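PDB 4ZM6: N-acetyl-beta-D glucosaminidase from Rhizomucor miehei CAU432, which probably releases N-acetylglucosamine from glycosides through a family 3 glycoside hydrolase domain, and binds acetyl-CoA in a GCN5-related domain that probably acetylates glucosamine. Local coordinates for residues C19-L24 / P28-L33; N36-S41 / A69-P74. One frame throughout, in Å; residues are numbered along the deposited sequence.

Interaction 1 (C19-L24 / P28-L33); sequences CGFDGL and PGIIDL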
ATOM      1  N   CYS A  19     -10.456  30.443  22.485  1.00 93.86           N
ATOM      2  CA  CYS A  19     -10.992  31.767  22.175  1.00 93.27           C
ATOM      3  C   CYS A  19      -9.882  32.798  22.013  1.00 92.16           C
ATOM      4  O   CYS A  19      -8.870  32.748  22.716  1.00 87.82           O
ATOM      5  CB  CYS A  19     -11.953  32.207  23.282  1.00 95.72           C
ATOM      6  SG  CYS A  19     -13.055  30.901  23.889  1.00 98.79           S
ATOM      7  N   GLY A  20     -10.086  33.734  21.086  1.00 93.62           N
ATOM      8  CA  GLY A  20      -9.101  34.773  20.790  1.00 95.48           C
ATOM      9  C   GLY A  20      -9.432  36.120  21.407  1.00 98.28           C
ATOM     10  O   GLY A  20     -10.234  36.210  22.343  1.00 98.19           O
ATOM     11  N   PHE A  21      -8.795  37.163  20.880  1.00100.56           N
ATOM     12  CA  PHE A  21      -9.002  38.543  21.331  1.00 99.94           C
ATOM     13  C   PHE A  21      -8.266  39.512  20.403  1.00 99.81           C
ATOM     14  O   PHE A  21      -7.630  39.090  19.433  1.00 97.65           O
ATOM     15  CB  PHE A  21      -8.527  38.731  22.782  1.00 99.03           C
ATOM     16  CG  PHE A  21      -7.063  38.454  22.987  1.00102.04           C
ATOM     17  CD1 PHE A  21      -6.108  39.426  22.711  1.00101.57           C
ATOM     18  CD2 PHE A  21      -6.636  37.223  23.463  1.00103.88           C
ATOM     19  CE1 PHE A  21      -4.759  39.175  22.899  1.00100.20           C
ATOM     20  CE2 PHE A  21      -5.287  36.967  23.656  1.00102.65           C
ATOM     21  CZ  PHE A  21      -4.348  37.944  23.372  1.00100.78           C
ATOM     22  N   ASP A  22      -8.359  40.806  20.709  1.00101.84           N
ATOM     23  CA  ASP A  22      -7.656  41.845  19.956  1.00 99.90           C
ATOM     24  C   ASP A  22      -6.634  42.555  20.846  1.00100.32           C
ATOM     25  O   ASP A  22      -6.789  42.600  22.069  1.00 99.62           O
ATOM     26  CB  ASP A  22      -8.661  42.854  19.392  1.00 97.32           C
ATOM     27  CG  ASP A  22      -8.192  43.487  18.094  1.00 96.15           C
ATOM     28  OD1 ASP A  22      -7.008  43.879  18.012  1.00 95.03           O
ATOM     29  OD2 ASP A  22      -9.008  43.594  17.153  1.00 92.70           O
ATOM     30  N   GLY A  23      -5.588  43.097  20.227  1.00103.28           N
ATOM     31  CA  GLY A  23      -4.561  43.861  20.943  1.00105.00           C
ATOM     32  C   GLY A  23      -3.299  43.063  21.212  1.00104.17           C
ATOM     33  O   GLY A  23      -3.162  41.942  20.734  1.00105.44           O
ATOM     34  N   LEU A  24      -2.389  43.647  21.994  1.00102.66           N
ATOM     35  CA  LEU A  24      -1.064  43.066  22.255  1.00 97.60           C
ATOM     36  C   LEU A  24      -0.860  42.792  23.749  1.00 96.07           C
ATOM     37  O   LEU A  24       0.270  42.613  24.208  1.00100.58           O
ATOM     38  CB  LEU A  24       0.039  44.001  21.730  1.00 95.78           C
ATOM     39  CG  LEU A  24      -0.318  44.839  20.490  1.00 96.82           C
ATOM     40  CD1 LEU A  24      -0.806  46.229  20.883  1.00 96.64           C
ATOM     41  CD2 LEU A  24       0.852  44.966  19.533  1.00 95.38           C
ATOM     42  N   PRO A  28      -9.909  42.805  29.110  1.00116.20           N
ATOM     43  CA  PRO A  28     -10.742  42.429  30.259  1.00117.49           C
ATOM     44  C   PRO A  28     -11.633  41.219  29.962  1.00120.23           C
ATOM     45  O   PRO A  28     -11.966  40.460  30.877  1.00117.79           O
ATOM     46  CB  PRO A  28     -11.593  43.684  30.509  1.00116.66           C
ATOM     47  CG  PRO A  28     -11.508  44.482  29.251  1.00115.87           C
ATOM     48  CD  PRO A  28     -10.147  44.199  28.697  1.00114.69           C
ATOM     49  N   GLY A  29     -12.005  41.054  28.692  1.00121.09           N
ATOM     50  CA  GLY A  29     -12.789  39.912  28.228  1.00119.25           C
ATOM     51  C   GLY A  29     -12.182  38.557  28.546  1.00118.37           C
ATOM     52  O   GLY A  29     -12.747  37.792  29.331  1.00114.93           O
ATOM     53  N   ILE A  30     -11.035  38.256  27.938  1.00114.99           N
ATOM     54  CA  ILE A  30     -10.362  36.966  28.170  1.00116.70           C
ATOM     55  C   ILE A  30      -9.939  36.771  29.629  1.00114.85           C
ATOM     56  O   ILE A  30      -9.849  35.634  30.094  1.00114.61           O
ATOM     57  CB  ILE A  30      -9.138  36.724  27.246  1.00119.61           C
ATOM     58  CG1 ILE A  30      -8.300  37.994  27.080  1.00123.17           C
ATOM     59  CG2 ILE A  30      -9.583  36.205  25.884  1.00119.57           C
ATOM     60  CD1 ILE A  30      -6.859  37.728  26.709  1.00124.12           C
ATOM     61  N   ILE A  31      -9.684  37.865  30.347  1.00112.38           N
ATOM     62  CA  ILE A  31      -9.403  37.791  31.785  1.00110.39           C
ATOM     63  C   ILE A  31     -10.613  37.230  32.547  1.00109.62           C
ATOM     64  O   ILE A  31     -10.458  36.408  33.455  1.00 97.86           O
ATOM     65  CB  ILE A  31      -8.976  39.167  32.353  1.00110.30           C
ATOM     66  CG1 ILE A  31      -7.574  39.523  31.846  1.00111.42           C
ATOM     67  CG2 ILE A  31      -8.990  39.157  33.880  1.00109.98           C
ATOM     68  CD1 ILE A  31      -7.207  40.987  31.983  1.00111.81           C
ATOM     69  N   ASP A  32     -11.812  37.674  32.166  1.00112.74           N
ATOM     70  CA  ASP A  32     -13.057  37.155  32.741  1.00113.62           C
ATOM     71  C   ASP A  32     -13.216  35.672  32.420  1.00114.79           C
ATOM     72  O   ASP A  32     -13.401  34.854  33.324  1.00112.99           O
ATOM     73  CB  ASP A  32     -14.268  37.943  32.214  1.00112.16           C
ATOM     74  CG  ASP A  32     -15.603  37.397  32.721  1.00110.62           C
ATOM     75  OD1 ASP A  32     -15.664  36.878  33.857  1.00106.25           O
ATOM     76  OD2 ASP A  32     -16.602  37.497  31.975  1.00107.32           O
ATOM     77  N   LEU A  33     -13.129  35.343  31.131  1.00115.02           N
ATOM     78  CA  LEU A  33     -13.322  33.970  30.646  1.00112.09           C
ATOM     79  C   LEU A  33     -12.409  32.974  31.352  1.00105.81           C
ATOM     80  O   LEU A  33     -12.863  31.919  31.799  1.00100.08           O
ATOM     81  CB  LEU A  33     -13.093  33.896  29.131  1.00115.33           C
ATOM     82  CG  LEU A  33     -14.128  34.603  28.250  1.00119.50           C
ATOM     83  CD1 LEU A  33     -13.671  34.641  26.799  1.00119.82           C
ATOM     84  CD2 LEU A  33     -15.491  33.935  28.366  1.00121.82           C
TER
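Over one face of the Phe-21 ring lies the end of Ile-30, whose CD1 methyl is 3.3 Å from CD2 and is also close to CE2 and CG, so that it rests on one flank of the ring and not over its middle. It is the face, not the rim, that receives the helix residue. The two side chains meet at a slant. A second branch helps: Ile-30 CG2 comes to 3.9 Å from Phe-21 CD2 and also meets the carbonyl oxygen of Gly-20 (O to CG2, 3.6 Å). A beta-branched isoleucine suits this place because one methyl can serve the loop backbone while the other reaches the ring. Its CG1 stands between the backbone N and the carbonyl carbon (chi1 41°), and from there the chain extends CD1 toward the phenyl group.

The ring also packs against Leu-58 of helix 52-68 and Ile-42 and Leu-44 of strand 41-44, while Ile-30 touches Leu-62. At the start of the helix, Ile-30 N bonds to Thr-27 OG1.

The loop from strand 17-19 is thus folded onto helix 28-37, the helix that follows it, within the family 3 N-terminal domain, which belongs to the TIM-barrel clan. The touching side-chain surfaces are apolar, with one methyl also resting against the Gly-20 carbonyl oxygen. A buried methyl on an aromatic face gives dispersion and desolvation but has little directional preference; the hydrogen bonds from Asn-48 ND2 to the carbonyls of Phe-21 and Gly-23 hold the loop backbone in addition.

Interaction 2 (N36-S41 / A69-P74); sequences NHNLGS and AGHKRP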
ATOM      1  N   ASN A  36     -13.249  33.321  35.575  1.00111.49           N
ATOM      2  CA  ASN A  36     -14.592  32.900  36.005  1.00114.75           C
ATOM      3  C   ASN A  36     -15.021  31.553  35.432  1.00113.43           C
ATOM      4  O   ASN A  36     -15.534  30.698  36.156  1.00107.05           O
ATOM      5  CB  ASN A  36     -15.638  33.955  35.619  1.00116.86           C
ATOM      6  CG  ASN A  36     -15.636  35.149  36.552  1.00117.68           C
ATOM      7  OD1 ASN A  36     -16.296  35.135  37.591  1.00118.72           O
ATOM      8  ND2 ASN A  36     -14.900  36.197  36.182  1.00115.29           N
ATOM      9  N   HIS A  37     -14.806  31.378  34.131  1.00116.99           N
ATOM     10  CA  HIS A  37     -15.376  30.256  33.382  1.00115.72           C
ATOM     11  C   HIS A  37     -14.368  29.157  33.017  1.00112.51           C
ATOM     12  O   HIS A  37     -14.680  28.280  32.208  1.00113.85           O
ATOM     13  CB  HIS A  37     -16.056  30.800  32.126  1.00117.58           C
ATOM     14  CG  HIS A  37     -16.964  31.958  32.399  1.00119.54           C
ATOM     15  ND1 HIS A  37     -18.298  31.800  32.708  1.00120.61           N
ATOM     16  CD2 HIS A  37     -16.724  33.289  32.436  1.00120.44           C
ATOM     17  CE1 HIS A  37     -18.843  32.986  32.911  1.00123.07           C
ATOM     18  NE2 HIS A  37     -17.909  33.906  32.753  1.00123.00           N
ATOM     19  N   ASN A  38     -13.174  29.208  33.615  1.00107.22           N
ATOM     20  CA  ASN A  38     -12.174  28.137  33.505  1.00102.27           C
ATOM     21  C   ASN A  38     -11.743  27.827  32.062  1.00100.18           C
ATOM     22  O   ASN A  38     -11.489  26.669  31.723  1.00 98.26           O
ATOM     23  CB  ASN A  38     -12.706  26.865  34.193  1.00100.11           C
ATOM     24  CG  ASN A  38     -11.603  25.895  34.607  1.00 97.24           C
ATOM     25  OD1 ASN A  38     -10.444  26.272  34.772  1.00 97.44           O
ATOM     26  ND2 ASN A  38     -11.973  24.633  34.790  1.00 92.46           N
ATOM     27  N   LEU A  39     -11.654  28.865  31.227  1.00 98.00           N
ATOM     28  CA  LEU A  39     -11.231  28.710  29.827  1.00 96.27           C
ATOM     29  C   LEU A  39      -9.882  27.991  29.794  1.00 99.07           C
ATOM     30  O   LEU A  39      -8.970  28.356  30.539  1.00101.94           O
ATOM     31  CB  LEU A  39     -11.108  30.074  29.131  1.00 93.98           C
ATOM     32  CG  LEU A  39     -11.523  30.220  27.658  1.00 95.21           C
ATOM     33  CD1 LEU A  39     -10.780  31.390  27.022  1.00 95.69           C
ATOM     34  CD2 LEU A  39     -11.294  28.964  26.836  1.00 95.54           C
ATOM     35  N   GLY A  40      -9.763  26.971  28.942  1.00 97.14           N
ATOM     36  CA  GLY A  40      -8.573  26.119  28.903  1.00 91.85           C
ATOM     37  C   GLY A  40      -7.588  26.350  27.770  1.00 88.30           C
ATOM     38  O   GLY A  40      -6.464  25.850  27.830  1.00 89.75           O
ATOM     39  N   SER A  41      -7.998  27.077  26.732  1.00 82.46           N
ATOM     40  CA  SER A  41      -7.147  27.294  25.565  1.00 80.88           C
ATOM     41  C   SER A  41      -7.358  28.681  24.962  1.00 79.92           C
ATOM     42  O   SER A  41      -8.473  29.195  24.945  1.00 78.36           O
ATOM     43  CB  SER A  41      -7.419  26.226  24.499  1.00 81.55           C
ATOM     44  OG  SER A  41      -7.703  24.960  25.079  1.00 81.89           O
ATOM     45  N   ALA A  69      -5.945  32.253  39.209  1.00110.24           N
ATOM     46  CA  ALA A  69      -7.367  31.909  39.174  1.00105.35           C
ATOM     47  C   ALA A  69      -7.675  30.455  39.558  1.00103.20           C
ATOM     48  O   ALA A  69      -8.843  30.064  39.580  1.00102.08           O
ATOM     49  CB  ALA A  69      -7.941  32.215  37.801  1.00105.30           C
ATOM     50  N   GLY A  70      -6.642  29.658  39.832  1.00102.89           N
ATOM     51  CA  GLY A  70      -6.808  28.323  40.414  1.00 99.44           C
ATOM     52  C   GLY A  70      -7.020  27.185  39.429  1.00 97.67           C
ATOM     53  O   GLY A  70      -7.641  26.178  39.778  1.00 92.70           O
ATOM     54  N   HIS A  71      -6.502  27.329  38.208  1.00 97.89           N
ATOM     55  CA  HIS A  71      -6.588  26.264  37.201  1.00 98.10           C
ATOM     56  C   HIS A  71      -5.752  25.066  37.618  1.00 96.96           C
ATOM     57  O   HIS A  71      -4.647  25.230  38.142  1.00 98.95           O
ATOM     58  CB  HIS A  71      -6.080  26.744  35.842  1.00100.31           C
ATOM     59  CG  HIS A  71      -7.064  27.572  35.084  1.00102.02           C
ATOM     60  ND1 HIS A  71      -7.328  28.886  35.399  1.00103.46           N
ATOM     61  CD2 HIS A  71      -7.835  27.278  34.011  1.00103.78           C
ATOM     62  CE1 HIS A  71      -8.229  29.364  34.561  1.00104.67           C
ATOM     63  NE2 HIS A  71      -8.553  28.409  33.707  1.00105.39           N
ATOM     64  N   LYS A  72      -6.266  23.866  37.369  1.00 94.02           N
ATOM     65  CA  LYS A  72      -5.515  22.645  37.650  1.00 91.97           C
ATOM     66  C   LYS A  72      -4.327  22.520  36.689  1.00 91.97           C
ATOM     67  O   LYS A  72      -3.212  22.208  37.117  1.00 93.52           O
ATOM     68  CB  LYS A  72      -6.421  21.412  37.556  1.00 91.31           C
ATOM     69  CG  LYS A  72      -5.835  20.168  38.208  1.00 93.34           C
ATOM     70  CD  LYS A  72      -6.815  19.005  38.190  1.00 94.78           C
ATOM     71  CE  LYS A  72      -6.158  17.707  38.639  1.00 94.58           C
ATOM     72  NZ  LYS A  72      -6.985  16.517  38.290  1.00 96.48           N
ATOM     73  N   ARG A  73      -4.566  22.787  35.404  1.00 87.45           N
ATOM     74  CA  ARG A  73      -3.522  22.712  34.381  1.00 83.73           C
ATOM     75  C   ARG A  73      -3.356  24.030  33.633  1.00 81.03           C
ATOM     76  O   ARG A  73      -4.298  24.819  33.560  1.00 80.89           O
ATOM     77  CB  ARG A  73      -3.843  21.608  33.382  1.00 84.24           C
ATOM     78  CG  ARG A  73      -3.749  20.221  33.977  1.00 85.30           C
ATOM     79  CD  ARG A  73      -4.079  19.160  32.947  1.00 87.75           C
ATOM     80  NE  ARG A  73      -4.179  17.839  33.561  1.00 91.29           N
ATOM     81  CZ  ARG A  73      -5.232  17.398  34.248  1.00 92.38           C
ATOM     82  NH1 ARG A  73      -6.302  18.168  34.438  1.00 91.81           N
ATOM     83  NH2 ARG A  73      -5.210  16.171  34.761  1.00 92.90           N
ATOM     84  N   PRO A  74      -2.160  24.266  33.059  1.00 77.28           N
ATOM     85  CA  PRO A  74      -1.914  25.514  32.334  1.00 75.13           C
ATOM     86  C   PRO A  74      -2.728  25.636  31.055  1.00 74.79           C
ATOM     87  O   PRO A  74      -3.207  24.639  30.521  1.00 74.20           O
ATOM     88  CB  PRO A  74      -0.413  25.463  32.003  1.00 75.24           C
ATOM     89  CG  PRO A  74       0.153  24.330  32.789  1.00 76.16           C
ATOM     90  CD  PRO A  74      -0.975  23.389  33.070  1.00 77.07           C
TER
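This is a small, mostly buried contact between two turns, each leaving a helix for a strand of the barrel: residues 36-41 lead from helix 28-37 into strand 41-44, while residues 69-74 connect helix 52-68 with strand 76-79. His-71 carries it. Its NE2 points a weak hydrogen bond at Leu-39 O (3.2 Å, N-H...O angle 132°), with the oxygen reached obliquely, while Leu-39 N lies in the plane of the ring at its edge. The stronger partner of the imidazole is at the other nitrogen, where ND1 bonds to Ala-66 O, so the ring links the end of helix 52-68 to the neighbouring turn. With a carbonyl at both nitrogens, protonation of both may be favoured.

Asn-38 runs past His-71 in the opposite sense, its OD1 over one face of the ring and the amide plane turned 48° from it. That oxygen is modelled too close to the ring for its exact position to be trusted. CG is anti to the backbone N (chi1 -158°), which turns the amide toward His-71, and ND2 has a weak bond to Lys-11 O. Asparagine tolerates the positive phi here, where the chain leaves the helix. Gly-70 does the same after helix 52-68, in a Schellman motif whose positive phi favours glycine.

Further on, Gly-40 O and Pro-74 O lie 4.4 Å apart, and Lys-337 NZ bonds to both, bridging them. Adjacent helix-to-strand turns, side by side at the N-terminal ends of neighbouring parallel strands, are what a TIM-barrel fold produces, consistent with the family 3 N-terminal domain.

How the interactions relate
From the N terminus, strand 17-19 runs into a loop that interaction 1 folds back on the first turns of helix 28-37, closing a short local excursion. The same helix then ends in the 36-41 turn, where interaction 2 opens; after strand 41-44 and helix 52-68 the chain returns at 69-74 to close it. The two are therefore in series and neither encloses the other. Their centres are about 14 Å apart, and Leu-39 joins them, CD1 lying 3.9 Å from Cys-19 SG and CB 3.7 Å from Leu-33 O. Together they tie helix 28-37 to the loop before it and its trailing turn to the one that follows helix 52-68.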